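Local coordinates for nonsense-mediated mRNA decay protein 2 (Saccharomyces cerevisiae, PDB 4LUN) that takes part in nonsense-mediated decay of mRNAs containing premature stop codons and is represented here by its N-terminal MIF4G domain, at residues K46-G51 and V94-G99; E78-V83 and G114-A119; D88-A93 and N143-T148; L150-V155 and N220-L225; T205-I208 and L214-D217. All coordinates share one frame; numbering follows the deposited sequence. Where two conformers were deposited one is given.

Interaction 1. Residues K46-G51 and V94-G99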
# COMPACT_ATOMS: atom_id res chain seq x y z
N LYS A 46 11.32 3.42 -19.37
CA LYS A 46 11.89 4.64 -18.83
C LYS A 46 11.18 4.99 -17.52
O LYS A 46 11.63 5.85 -16.76
CB LYS A 46 11.82 5.80 -19.83
CG LYS A 46 10.62 6.70 -19.68
CD LYS A 46 11.01 8.14 -19.98
CE LYS A 46 9.89 9.10 -19.64
NZ LYS A 46 10.43 10.44 -19.27
N GLY A 47 10.06 4.31 -17.25
CA GLY A 47 9.37 4.44 -15.98
C GLY A 47 8.11 5.29 -16.06
O GLY A 47 7.93 6.07 -16.99
N PHE A 48 7.24 5.12 -15.06
CA PHE A 48 6.00 5.88 -15.02
C PHE A 48 6.24 7.18 -14.27
O PHE A 48 6.22 7.21 -13.03
CB PHE A 48 4.87 5.05 -14.39
CG PHE A 48 4.57 3.76 -15.13
CD1 PHE A 48 4.97 3.59 -16.45
CD2 PHE A 48 3.90 2.72 -14.50
CE1 PHE A 48 4.70 2.41 -17.13
CE2 PHE A 48 3.62 1.54 -15.18
CZ PHE A 48 4.02 1.38 -16.49
N VAL A 49 6.52 8.24 -15.02
CA VAL A 49 6.73 9.56 -14.44
C VAL A 49 5.80 10.55 -15.14
O VAL A 49 5.20 10.24 -16.16
CB VAL A 49 8.18 10.05 -14.59
CG1 VAL A 49 9.15 9.08 -13.92
CG2 VAL A 49 8.54 10.24 -16.06
N LYS A 50 5.70 11.75 -14.57
CA LYS A 50 4.78 12.77 -15.06
C LYS A 50 5.03 13.11 -16.52
O LYS A 50 6.18 13.29 -16.93
CB LYS A 50 4.89 14.03 -14.20
CG LYS A 50 3.60 14.81 -14.09
CD LYS A 50 3.69 16.15 -14.79
CE LYS A 50 2.46 17.00 -14.49
NZ LYS A 50 2.34 17.30 -13.03
N GLY A 51 3.95 13.18 -17.30
CA GLY A 51 4.03 13.56 -18.70
C GLY A 51 4.22 12.40 -19.66
O GLY A 51 3.83 12.49 -20.83
N VAL A 94 -1.36 5.60 -13.18
CA VAL A 94 -2.78 5.28 -13.22
C VAL A 94 -3.36 5.44 -14.63
O VAL A 94 -4.11 4.59 -15.10
CB VAL A 94 -3.60 6.14 -12.22
CG1 VAL A 94 -5.09 5.96 -12.47
CG2 VAL A 94 -3.23 5.78 -10.79
N GLU A 95 -3.02 6.53 -15.31
CA GLU A 95 -3.52 6.77 -16.66
C GLU A 95 -3.00 5.74 -17.66
O GLU A 95 -3.73 5.27 -18.52
CB GLU A 95 -3.15 8.18 -17.13
CG GLU A 95 -3.86 9.30 -16.39
CD GLU A 95 -5.26 9.56 -16.90
OE1 GLU A 95 -5.69 8.93 -17.89
OE2 GLU A 95 -5.95 10.43 -16.31
N ILE A 96 -1.71 5.41 -17.54
CA ILE A 96 -1.08 4.42 -18.39
C ILE A 96 -1.65 3.02 -18.19
O ILE A 96 -1.97 2.32 -19.15
CB ILE A 96 0.44 4.40 -18.16
CG1 ILE A 96 1.05 5.74 -18.57
CG2 ILE A 96 1.09 3.25 -18.90
CD1 ILE A 96 2.43 5.99 -17.99
N ILE A 97 -1.80 2.60 -16.94
CA ILE A 97 -2.37 1.29 -16.66
C ILE A 97 -3.83 1.23 -17.11
O ILE A 97 -4.27 0.21 -17.62
CB ILE A 97 -2.26 0.90 -15.17
CG1 ILE A 97 -0.78 0.82 -14.75
CG2 ILE A 97 -2.94 -0.45 -14.90
CD1 ILE A 97 0.02 -0.16 -15.58
N SER A 98 -4.57 2.32 -16.92
CA SER A 98 -5.96 2.38 -17.36
C SER A 98 -6.07 2.20 -18.87
O SER A 98 -6.96 1.49 -19.35
CB SER A 98 -6.63 3.68 -16.93
OG SER A 98 -6.78 3.74 -15.52
N GLY A 99 -5.18 2.85 -19.61
CA GLY A 99 -5.14 2.71 -21.06
C GLY A 99 -4.89 1.28 -21.50
O GLY A 99 -5.57 0.75 -22.37

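Interaction 2. Residues E78-V83 and G114-A119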
# COMPACT_ATOMS: atom_id res chain seq x y z
N GLU A 78 7.26 -4.61 -13.40
CA GLU A 78 8.48 -4.05 -12.85
C GLU A 78 8.37 -2.54 -12.67
O GLU A 78 8.73 -2.01 -11.62
CB GLU A 78 9.68 -4.41 -13.74
CG GLU A 78 10.97 -4.63 -12.99
CD GLU A 78 11.85 -5.67 -13.66
OE1 GLU A 78 12.24 -6.64 -12.98
OE2 GLU A 78 12.14 -5.51 -14.86
N CYS A 79 7.87 -1.85 -13.69
CA CYS A 79 7.71 -0.40 -13.61
C CYS A 79 6.75 0.02 -12.50
O CYS A 79 6.99 1.00 -11.80
CB CYS A 79 7.22 0.17 -14.94
SG CYS A 79 8.41 -0.04 -16.28
N LEU A 80 5.65 -0.72 -12.37
CA LEU A 80 4.63 -0.38 -11.38
C LEU A 80 5.16 -0.53 -9.96
O LEU A 80 4.89 0.29 -9.08
CB LEU A 80 3.39 -1.26 -11.57
CG LEU A 80 2.06 -0.61 -11.21
CD1 LEU A 80 1.97 0.76 -11.87
CD2 LEU A 80 0.93 -1.51 -11.68
N LEU A 81 5.91 -1.60 -9.74
CA LEU A 81 6.46 -1.88 -8.42
C LEU A 81 7.51 -0.86 -8.03
O LEU A 81 7.83 -0.70 -6.86
CB LEU A 81 7.04 -3.30 -8.36
CG LEU A 81 6.06 -4.48 -8.42
CD1 LEU A 81 6.82 -5.79 -8.56
CD2 LEU A 81 5.20 -4.51 -7.18
N ASN A 82 8.06 -0.16 -9.03
CA ASN A 82 9.14 0.79 -8.78
C ASN A 82 8.74 2.25 -8.95
O ASN A 82 9.59 3.13 -9.01
CB ASN A 82 10.33 0.47 -9.69
CG ASN A 82 11.01 -0.84 -9.31
OD1 ASN A 82 11.33 -1.07 -8.14
ND2 ASN A 82 11.23 -1.70 -10.30
N VAL A 83 7.44 2.52 -9.04
CA VAL A 83 6.96 3.90 -9.12
C VAL A 83 7.43 4.67 -7.88
O VAL A 83 7.31 4.17 -6.76
CB VAL A 83 5.42 3.97 -9.24
CG1 VAL A 83 4.95 5.42 -9.24
CG2 VAL A 83 4.95 3.27 -10.50
N GLY A 114 -2.00 -10.35 -10.38
CA GLY A 114 -1.48 -11.49 -9.66
C GLY A 114 -0.01 -11.33 -9.31
O GLY A 114 0.41 -11.68 -8.20
N ALA A 115 0.76 -10.79 -10.24
CA ALA A 115 2.19 -10.57 -10.01
C ALA A 115 2.40 -9.40 -9.07
O ALA A 115 3.29 -9.43 -8.20
CB ALA A 115 2.90 -10.32 -11.33
N PHE A 116 1.60 -8.34 -9.24
CA PHE A 116 1.75 -7.17 -8.38
C PHE A 116 1.47 -7.49 -6.90
O PHE A 116 2.13 -6.96 -6.02
CB PHE A 116 0.86 -6.01 -8.86
CG PHE A 116 1.15 -4.70 -8.17
CD1 PHE A 116 2.12 -3.84 -8.65
CD2 PHE A 116 0.48 -4.36 -7.01
CE1 PHE A 116 2.40 -2.63 -7.99
CE2 PHE A 116 0.74 -3.17 -6.35
CZ PHE A 116 1.70 -2.31 -6.84
N LEU A 117 0.51 -8.37 -6.64
CA LEU A 117 0.12 -8.71 -5.27
C LEU A 117 1.23 -9.42 -4.50
O LEU A 117 1.21 -9.47 -3.26
CB LEU A 117 -1.15 -9.57 -5.28
CG LEU A 117 -2.45 -8.84 -5.62
CD1 LEU A 117 -3.59 -9.84 -5.91
CD2 LEU A 117 -2.83 -7.91 -4.46
N GLN A 118 2.20 -9.97 -5.23
CA GLN A 118 3.34 -10.62 -4.59
C GLN A 118 4.12 -9.62 -3.74
O GLN A 118 4.80 -10.00 -2.79
CB GLN A 118 4.25 -11.27 -5.64
CG GLN A 118 5.44 -12.04 -5.07
CD GLN A 118 5.03 -13.18 -4.15
OE1 GLN A 118 4.06 -13.89 -4.41
NE2 GLN A 118 5.78 -13.35 -3.06
N ALA A 119 3.97 -8.33 -4.06
CA ALA A 119 4.66 -7.27 -3.31
C ALA A 119 4.22 -7.17 -1.85
O ALA A 119 4.89 -6.56 -1.01
CB ALA A 119 4.47 -5.94 -4.01

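Interaction 3. Residues D88-A93 and N143-T148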
# COMPACT_ATOMS: atom_id res chain seq x y z
N ASP A 88 2.58 13.03 -8.70
CA ASP A 88 2.43 13.20 -10.14
C ASP A 88 2.82 11.95 -10.93
O ASP A 88 2.24 11.66 -11.98
CB ASP A 88 3.23 14.41 -10.63
CG ASP A 88 2.52 15.72 -10.34
OD1 ASP A 88 3.19 16.65 -9.84
OD2 ASP A 88 1.31 15.82 -10.62
N ASP A 89 3.81 11.22 -10.42
CA ASP A 89 4.23 9.97 -11.06
C ASP A 89 3.17 8.88 -10.88
O ASP A 89 2.91 8.10 -11.80
CB ASP A 89 5.58 9.52 -10.50
CG ASP A 89 6.72 10.42 -10.94
OD1 ASP A 89 6.44 11.49 -11.52
OD2 ASP A 89 7.89 10.06 -10.70
N VAL A 90 2.57 8.83 -9.70
CA VAL A 90 1.45 7.91 -9.45
C VAL A 90 0.28 8.15 -10.41
O VAL A 90 -0.28 7.20 -10.97
CB VAL A 90 0.99 7.98 -7.96
CG1 VAL A 90 -0.25 7.16 -7.73
CG2 VAL A 90 2.11 7.52 -7.04
N ILE A 91 -0.08 9.41 -10.63
CA ILE A 91 -1.16 9.73 -11.56
C ILE A 91 -0.86 9.25 -12.98
O ILE A 91 -1.72 8.70 -13.66
CB ILE A 91 -1.48 11.24 -11.57
CG1 ILE A 91 -2.38 11.59 -10.40
CG2 ILE A 91 -2.16 11.66 -12.86
CD1 ILE A 91 -1.96 12.83 -9.67
N ALA A 92 0.38 9.48 -13.42
CA ALA A 92 0.82 9.01 -14.72
C ALA A 92 0.68 7.50 -14.82
O ALA A 92 0.18 6.98 -15.82
CB ALA A 92 2.26 9.43 -14.97
N ALA A 93 1.09 6.79 -13.78
CA ALA A 93 0.99 5.33 -13.77
C ALA A 93 -0.47 4.90 -13.88
O ALA A 93 -0.80 3.94 -14.58
CB ALA A 93 1.62 4.76 -12.51
N ASN A 143 3.97 0.67 -2.77
CA ASN A 143 3.22 -0.34 -3.49
C ASN A 143 1.75 -0.34 -3.09
O ASN A 143 0.86 -0.49 -3.94
CB ASN A 143 3.83 -1.73 -3.26
CG ASN A 143 5.21 -1.86 -3.89
OD1 ASN A 143 5.54 -1.14 -4.83
ND2 ASN A 143 5.99 -2.81 -3.40
N LEU A 144 1.48 -0.17 -1.80
CA LEU A 144 0.10 -0.11 -1.33
C LEU A 144 -0.60 1.12 -1.89
O LEU A 144 -1.76 1.06 -2.26
CB LEU A 144 0.06 -0.08 0.21
CG LEU A 144 -1.29 0.11 0.90
CD1 LEU A 144 -2.21 -1.10 0.63
CD2 LEU A 144 -1.08 0.30 2.39
N ARG A 145 0.13 2.23 -1.98
CA ARG A 145 -0.50 3.46 -2.47
C ARG A 145 -0.91 3.29 -3.92
O ARG A 145 -2.04 3.61 -4.31
CB ARG A 145 0.47 4.63 -2.31
CG ARG A 145 -0.17 5.99 -2.56
CD ARG A 145 0.04 6.45 -3.97
NE ARG A 145 -0.66 7.71 -4.22
CZ ARG A 145 -0.10 8.91 -4.08
NH1 ARG A 145 1.17 9.00 -3.70
NH2 ARG A 145 -0.81 10.00 -4.34
N VAL A 146 0.01 2.76 -4.72
CA VAL A 146 -0.24 2.56 -6.14
C VAL A 146 -1.37 1.56 -6.37
O VAL A 146 -2.23 1.76 -7.23
CB VAL A 146 1.05 2.14 -6.88
CG1 VAL A 146 0.74 1.64 -8.28
CG2 VAL A 146 2.03 3.32 -6.93
N PHE A 147 -1.35 0.48 -5.59
CA PHE A 147 -2.42 -0.51 -5.66
C PHE A 147 -3.76 0.15 -5.43
O PHE A 147 -4.72 -0.10 -6.17
CB PHE A 147 -2.25 -1.62 -4.64
CG PHE A 147 -3.43 -2.55 -4.60
CD1 PHE A 147 -3.48 -3.65 -5.43
CD2 PHE A 147 -4.50 -2.30 -3.75
CE1 PHE A 147 -4.58 -4.49 -5.43
CE2 PHE A 147 -5.61 -3.14 -3.75
CZ PHE A 147 -5.63 -4.24 -4.59
N THR A 148 -3.83 0.97 -4.39
CA THR A 148 -5.09 1.56 -3.98
C THR A 148 -5.62 2.55 -5.02
O THR A 148 -6.83 2.61 -5.28
CB THR A 148 -4.98 2.20 -2.59
OG1 THR A 148 -4.52 1.20 -1.67
CG2 THR A 148 -6.34 2.67 -2.10

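Interaction 4. Residues L150-V155 and N220-L225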
# COMPACT_ATOMS: atom_id res chain seq x y z
N LEU A 150 -5.14 2.34 -8.17
CA LEU A 150 -5.66 1.52 -9.27
C LEU A 150 -6.93 0.76 -8.90
O LEU A 150 -7.72 0.38 -9.77
CB LEU A 150 -4.59 0.53 -9.78
CG LEU A 150 -3.44 1.20 -10.51
CD1 LEU A 150 -2.28 0.22 -10.67
CD2 LEU A 150 -3.93 1.69 -11.88
N TYR A 151 -7.10 0.52 -7.61
CA TYR A 151 -8.34 -0.03 -7.11
C TYR A 151 -9.44 1.00 -7.30
O TYR A 151 -10.54 0.68 -7.76
CB TYR A 151 -8.20 -0.42 -5.62
CG TYR A 151 -9.55 -0.71 -5.00
CD1 TYR A 151 -10.11 -1.97 -5.07
CD2 TYR A 151 -10.27 0.29 -4.36
CE1 TYR A 151 -11.36 -2.23 -4.52
CE2 TYR A 151 -11.51 0.05 -3.81
CZ TYR A 151 -12.05 -1.21 -3.89
OH TYR A 151 -13.29 -1.45 -3.33
N LEU A 152 -9.15 2.25 -6.94
CA LEU A 152 -10.19 3.28 -6.95
C LEU A 152 -10.67 3.62 -8.36
O LEU A 152 -11.77 4.15 -8.55
CB LEU A 152 -9.73 4.53 -6.22
CG LEU A 152 -9.61 4.37 -4.70
CD1 LEU A 152 -8.86 5.56 -4.12
CD2 LEU A 152 -10.99 4.23 -4.05
N VAL A 153 -9.84 3.34 -9.36
CA VAL A 153 -10.28 3.53 -10.75
C VAL A 153 -10.77 2.25 -11.40
O VAL A 153 -11.00 2.21 -12.60
CB VAL A 153 -9.21 4.26 -11.63
CG1 VAL A 153 -8.93 5.65 -11.08
CG2 VAL A 153 -7.94 3.43 -11.75
N GLY A 154 -10.96 1.20 -10.62
CA GLY A 154 -11.61 0.00 -11.13
C GLY A 154 -10.73 -0.92 -11.96
O GLY A 154 -11.23 -1.79 -12.67
N VAL A 155 -9.42 -0.76 -11.86
CA VAL A 155 -8.51 -1.67 -12.56
C VAL A 155 -8.26 -2.92 -11.72
O VAL A 155 -8.47 -4.05 -12.18
CB VAL A 155 -7.18 -0.97 -12.88
CG1 VAL A 155 -6.19 -1.96 -13.47
CG2 VAL A 155 -7.42 0.18 -13.84
N ASN A 220 -18.98 10.11 1.56
CA ASN A 220 -19.45 9.22 0.50
C ASN A 220 -18.81 9.47 -0.86
O ASN A 220 -19.20 8.86 -1.85
CB ASN A 220 -20.97 9.34 0.36
CG ASN A 220 -21.71 8.99 1.63
OD1 ASN A 220 -21.18 8.32 2.51
ND2 ASN A 220 -22.96 9.44 1.72
N SER A 221 -17.81 10.34 -0.90
CA SER A 221 -17.20 10.78 -2.16
C SER A 221 -16.67 9.64 -3.05
O SER A 221 -16.66 9.77 -4.27
CB SER A 221 -16.09 11.79 -1.89
OG SER A 221 -15.12 11.24 -1.02
N TRP A 222 -16.25 8.53 -2.44
CA TRP A 222 -15.69 7.42 -3.21
C TRP A 222 -16.60 6.20 -3.31
O TRP A 222 -16.20 5.17 -3.85
CB TRP A 222 -14.31 7.00 -2.64
CG TRP A 222 -13.22 7.99 -2.89
CD1 TRP A 222 -13.28 9.08 -3.69
CD2 TRP A 222 -11.90 7.97 -2.32
NE1 TRP A 222 -12.08 9.76 -3.66
CE2 TRP A 222 -11.22 9.10 -2.82
CE3 TRP A 222 -11.24 7.12 -1.43
CZ2 TRP A 222 -9.89 9.39 -2.47
CZ3 TRP A 222 -9.92 7.42 -1.07
CH2 TRP A 222 -9.27 8.55 -1.60
N ASP A 223 -17.85 6.32 -2.84
CA ASP A 223 -18.78 5.20 -2.89
C ASP A 223 -18.96 4.59 -4.29
O ASP A 223 -19.10 3.38 -4.41
CB ASP A 223 -20.16 5.61 -2.35
CG ASP A 223 -20.18 5.74 -0.84
OD1 ASP A 223 -19.16 5.43 -0.17
OD2 ASP A 223 -21.24 6.15 -0.31
N ASP A 224 -18.95 5.43 -5.33
CA ASP A 224 -19.12 4.94 -6.70
C ASP A 224 -17.87 4.23 -7.21
O ASP A 224 -17.91 3.57 -8.25
CB ASP A 224 -19.42 6.10 -7.66
CG ASP A 224 -20.81 6.66 -7.50
OD1 ASP A 224 -21.66 6.01 -6.84
OD2 ASP A 224 -21.06 7.75 -8.05
N LEU A 225 -16.77 4.38 -6.48
CA LEU A 225 -15.50 3.82 -6.91
C LEU A 225 -15.21 2.49 -6.24
O LEU A 225 -14.33 1.75 -6.68
CB LEU A 225 -14.36 4.79 -6.59
CG LEU A 225 -14.51 6.19 -7.15
CD1 LEU A 225 -13.33 7.07 -6.70
CD2 LEU A 225 -14.61 6.12 -8.65
O HOH W 1 -13.12 -0.52 -7.32

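Interaction 5. Residues T205-I208 and L214-D217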
# COMPACT_ATOMS: atom_id res chain seq x y z
N THR A 205 -0.82 4.59 9.49
CA THR A 205 -1.00 6.05 9.51
C THR A 205 -0.86 6.66 8.12
O THR A 205 -1.59 7.58 7.76
CB THR A 205 -0.04 6.74 10.51
OG1 THR A 205 1.32 6.43 10.18
CG2 THR A 205 -0.32 6.24 11.89
N ALA A 206 0.07 6.14 7.33
CA ALA A 206 0.23 6.63 5.97
C ALA A 206 -1.02 6.35 5.15
O ALA A 206 -1.40 7.15 4.30
CB ALA A 206 1.44 6.00 5.29
N PHE A 207 -1.65 5.21 5.40
CA PHE A 207 -2.80 4.81 4.60
C PHE A 207 -4.03 5.66 4.91
O PHE A 207 -4.72 6.12 4.00
CB PHE A 207 -3.11 3.32 4.78
CG PHE A 207 -4.13 2.80 3.79
CD1 PHE A 207 -3.78 2.53 2.48
CD2 PHE A 207 -5.43 2.56 4.19
CE1 PHE A 207 -4.71 2.05 1.57
CE2 PHE A 207 -6.37 2.08 3.29
CZ PHE A 207 -6.01 1.82 1.98
N ILE A 208 -4.29 5.90 6.19
CA ILE A 208 -5.46 6.69 6.54
C ILE A 208 -5.32 8.14 6.09
O ILE A 208 -6.31 8.78 5.75
CB ILE A 208 -5.79 6.65 8.06
CG1 ILE A 208 -4.70 7.33 8.90
CG2 ILE A 208 -6.04 5.21 8.51
CD1 ILE A 208 -4.96 7.24 10.39
N LEU A 214 -12.11 6.43 2.92
CA LEU A 214 -12.40 5.04 3.23
C LEU A 214 -12.64 4.83 4.71
O LEU A 214 -13.14 3.79 5.11
CB LEU A 214 -11.26 4.12 2.73
CG LEU A 214 -10.97 4.13 1.23
CD1 LEU A 214 -9.84 3.18 0.88
CD2 LEU A 214 -12.22 3.74 0.44
N PHE A 215 -12.30 5.82 5.54
CA PHE A 215 -12.34 5.64 6.99
C PHE A 215 -13.33 6.55 7.70
O PHE A 215 -13.50 6.47 8.92
CB PHE A 215 -10.94 5.83 7.57
CG PHE A 215 -9.99 4.76 7.14
CD1 PHE A 215 -9.96 3.55 7.81
CD2 PHE A 215 -9.20 4.93 6.01
CE1 PHE A 215 -9.10 2.55 7.40
CE2 PHE A 215 -8.35 3.93 5.58
CZ PHE A 215 -8.31 2.73 6.28
N ARG A 216 -14.00 7.38 6.92
CA ARG A 216 -15.01 8.29 7.46
C ARG A 216 -16.40 7.95 6.92
O ARG A 216 -16.67 8.13 5.74
CB ARG A 216 -14.62 9.74 7.15
CG ARG A 216 -13.19 10.08 7.54
CD ARG A 216 -13.02 11.57 7.84
NE ARG A 216 -11.69 11.90 8.35
CZ ARG A 216 -11.30 11.69 9.61
NH1 ARG A 216 -12.12 11.13 10.49
NH2 ARG A 216 -10.07 12.03 9.98
N ASP A 217 -17.26 7.45 7.80
CA ASP A 217 -18.57 6.97 7.36
C ASP A 217 -19.41 8.02 6.64
O ASP A 217 -20.17 7.69 5.73
CB ASP A 217 -19.38 6.37 8.51
CG ASP A 217 -20.72 5.83 8.05
OD1 ASP A 217 -20.73 4.81 7.32
OD2 ASP A 217 -21.77 6.42 8.40

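Interaction 1. Residues K46-G51 and V94-G99
The ring of Phe48 is the flat group of this contact, and the two isoleucines of the helix that meet it, Ile96 and Ile97, both come in at a slant rather than squarely over a face or at an edge. Ile96 reaches the CD1-CE1 part of the ring with two branches: its CD1 lies 3.8 Å from Phe48 CD1, and its CG2 lies 4.1 Å from Phe48 CE1. Ile97 comes from the same side of the ring plane but farther round the rim, its tip CD1 4.0 Å from Phe48 CE2, the two side chains running at about a right angle. A chi1 of -60° at Phe48 sets CG beside the backbone N and sends the ring across to the helix, while Val49 next along the chain points the other way. No hydrogen bond links the two segments, so the grip is purely apolar and wholly buried. Gly47, with positive phi, is where the chain leaves the preceding helical conformation. The residues 46-51 form the loop between helices 34-44 and 52-60, and Phe48 plugs from it into the angle between helix 87-104 and helix 69-81, where Val76, Cys79 and Leu80 also pack on it; helix 52-60 covers Ile96.

Interaction 2. Residues E78-V83 and G114-A119
Phe116 swings its ring CG away from the backbone N, chi1 -170°, which carries the ring across to helix 69-81, while Leu81 keeps CG beside its own N, chi1 -70°, and brings CD2 up against that ring. The two side chains run antiparallel as they slide past one another, and Leu81 CD2 sits 3.5 Å from both Phe116 CD1 and Phe116 CE1, approaching at a slant. The same methyl has a second neighbour, Ala119 CB at 3.6 Å, so it touches both the ring and the alanine one turn further on. Leu80 reaches the ring at about a right angle, with its CG 3.8 Å from Phe116 CE1 and its CB 4.0 Å from that same atom. Meanwhile the carbonyl carbon of Leu80 lies at the ring's edge, in its plane. An alanine in place of Phe116 is likely to open a gap between the two helices and leave Leu81 CD2 and Leu80 CG without their shared partner. Past the ring, Ala119 N bonds to Phe116 O at 3.0 Å. Phe116 also packs on Phe147, and Leu80 on Val146 and Leu150, so both segments rest on helix 130-152. Such an apolar core between stacked helices is what an all-helical, HEAT-repeat MIF4G domain is built from.

Interaction 3. Residues D88-A93 and N143-T148
Val90 and Val146 supply the apolar packing between two helices. Val90 points at helix 130-152 and meets Val146 methyl to methyl, CG2 to CG2 at 4.2 Å, near the closest approach of the backbones, where the CA atoms of Val90 and Val146 are 6.5 Å apart.

The second kind is aliphatic against guanidinium. Arg145 extends CG away from its backbone N (chi1 -170°) and then bends at chi2, -95°, which lays the end of the chain over the valine. Val90 CG1 comes within 3.6 Å of Arg145 NE and 3.8 Å of Arg145 CD, and Val90 CG2 lies 3.5 Å above the guanidinium plane, set off toward its rim. One face of the group is thus covered by methyls, while its N-H groups can be used around the periphery: NE makes a salt bridge with Glu149, and NH2 a hydrogen bond to Asn87 OD1. Those polar links would probably hold the flat group in its present rotation. Helices 87-104 and 130-152 both belong to the MIF4G domain, an all-helical HEAT-repeat fold, and this buried contact joins them across 49 intervening residues.

No hydrogen bond joins residues 88-93 to 143-148 directly; within helix 130-152, Leu144 O takes two donors from Thr148, OG1 at 2.8 Å and the backbone N at 3.0 Å, which arrive from opposite faces of the carbonyl plane.

Interaction 4. Residues L150-V155 and N220-L225
Leu152 and Trp222 make the tight half of this contact. Leu152 CD1 sits over one face of the indole, 3.9 Å from the centroid of the Trp222 six-membered ring and only 16° off its normal, a CH-pi contact; Leu152 CD2 adds a touch on Trp222 CE3 at 3.9 Å. Beside them Leu225 crowds the backbone, its CB 3.3 Å from Leu152 O. That carbonyl is buried with no hydrogen-bonding partner, shut in by the leucine side chain. The indole is also tied at its NE1, which bonds to Asp3 OD1. Helix 130-152 ends here in a Schellman motif: Gly154, with positive phi, gives its N to Tyr151 O, and Val155 N bonds back to Leu150 O. Opposite, a type I turn from Asn220 to Asp223 presents the tryptophan.

The looser side is bridged by water. Tyr151 O and Leu225 O stand 4.1 Å apart, two acceptors that cannot bond each other, and one water donates to both, at 2.9 Å to Tyr151 O and 2.7 Å to Leu225 O. It lies above the centre of one face of the Tyr151 ring, whose OH accepts from Tyr227 N.

Interaction 5. Residues T205-I208 and L214-D217
Phe207 and Phe215 stand with their ring planes at 89° to each other, yet neither lies over the other's face: they meet rim to rim, centroids 5.8 Å apart. The CD2 and CE2 atoms of Phe207 both lie 3.5 Å from Phe215 CE2. One face of Phe215 is taken by Ile208, whose CG2 methyl stands almost straight above the ring centre, 3.9 Å from the Phe215 centroid and 8° off the normal, a clear CH-pi contact. A chi1 of 66° at Ile208 tucks CG1 between the backbone N and the carbonyl carbon, and puts CG2 on the branch that meets the ring. Leu214 adds a lighter touch, CD1 to Phe207 CZ at 4.2 Å. A serine in place of Phe215 would probably leave Ile208 CG2 and the rim of Phe207 facing a gap where the ring had been. Around this group, Phe239 of helix 231-271 packs on Phe207, Ile208 and Phe215, while Phe302 of helix 277-303 touches Ile208 and Phe215. The arrangement is a small aromatic cluster that folds the chain after helix 201-210 back on that helix and buries the turn against two long helices of this all-helical, HEAT-repeat protein.

Interactions 1, 2 and 3 form one continuous core. Their centres are 9 to 14 Å apart, and Leu80 of interaction 2 joins the group, its CD1 lying 3.8 Å from Phe48 CE2 of interaction 1. Polar ties also connect interactions 1 and 3: Lys50 NZ makes a salt bridge with Asp88 OD2 at 3.0 Å. Interactions 3 and 4 follow along helix 130-152, with centres 14 Å apart, while Ile97 CB and Leu150 CD2, at 3.8 Å, link interaction 1 to interaction 4. Interaction 5 sits furthest from this core, about 25 Å from interaction 1 between centres, but Phe207 CD1 reaches Leu144 CD2 of interaction 3 at 3.5 Å.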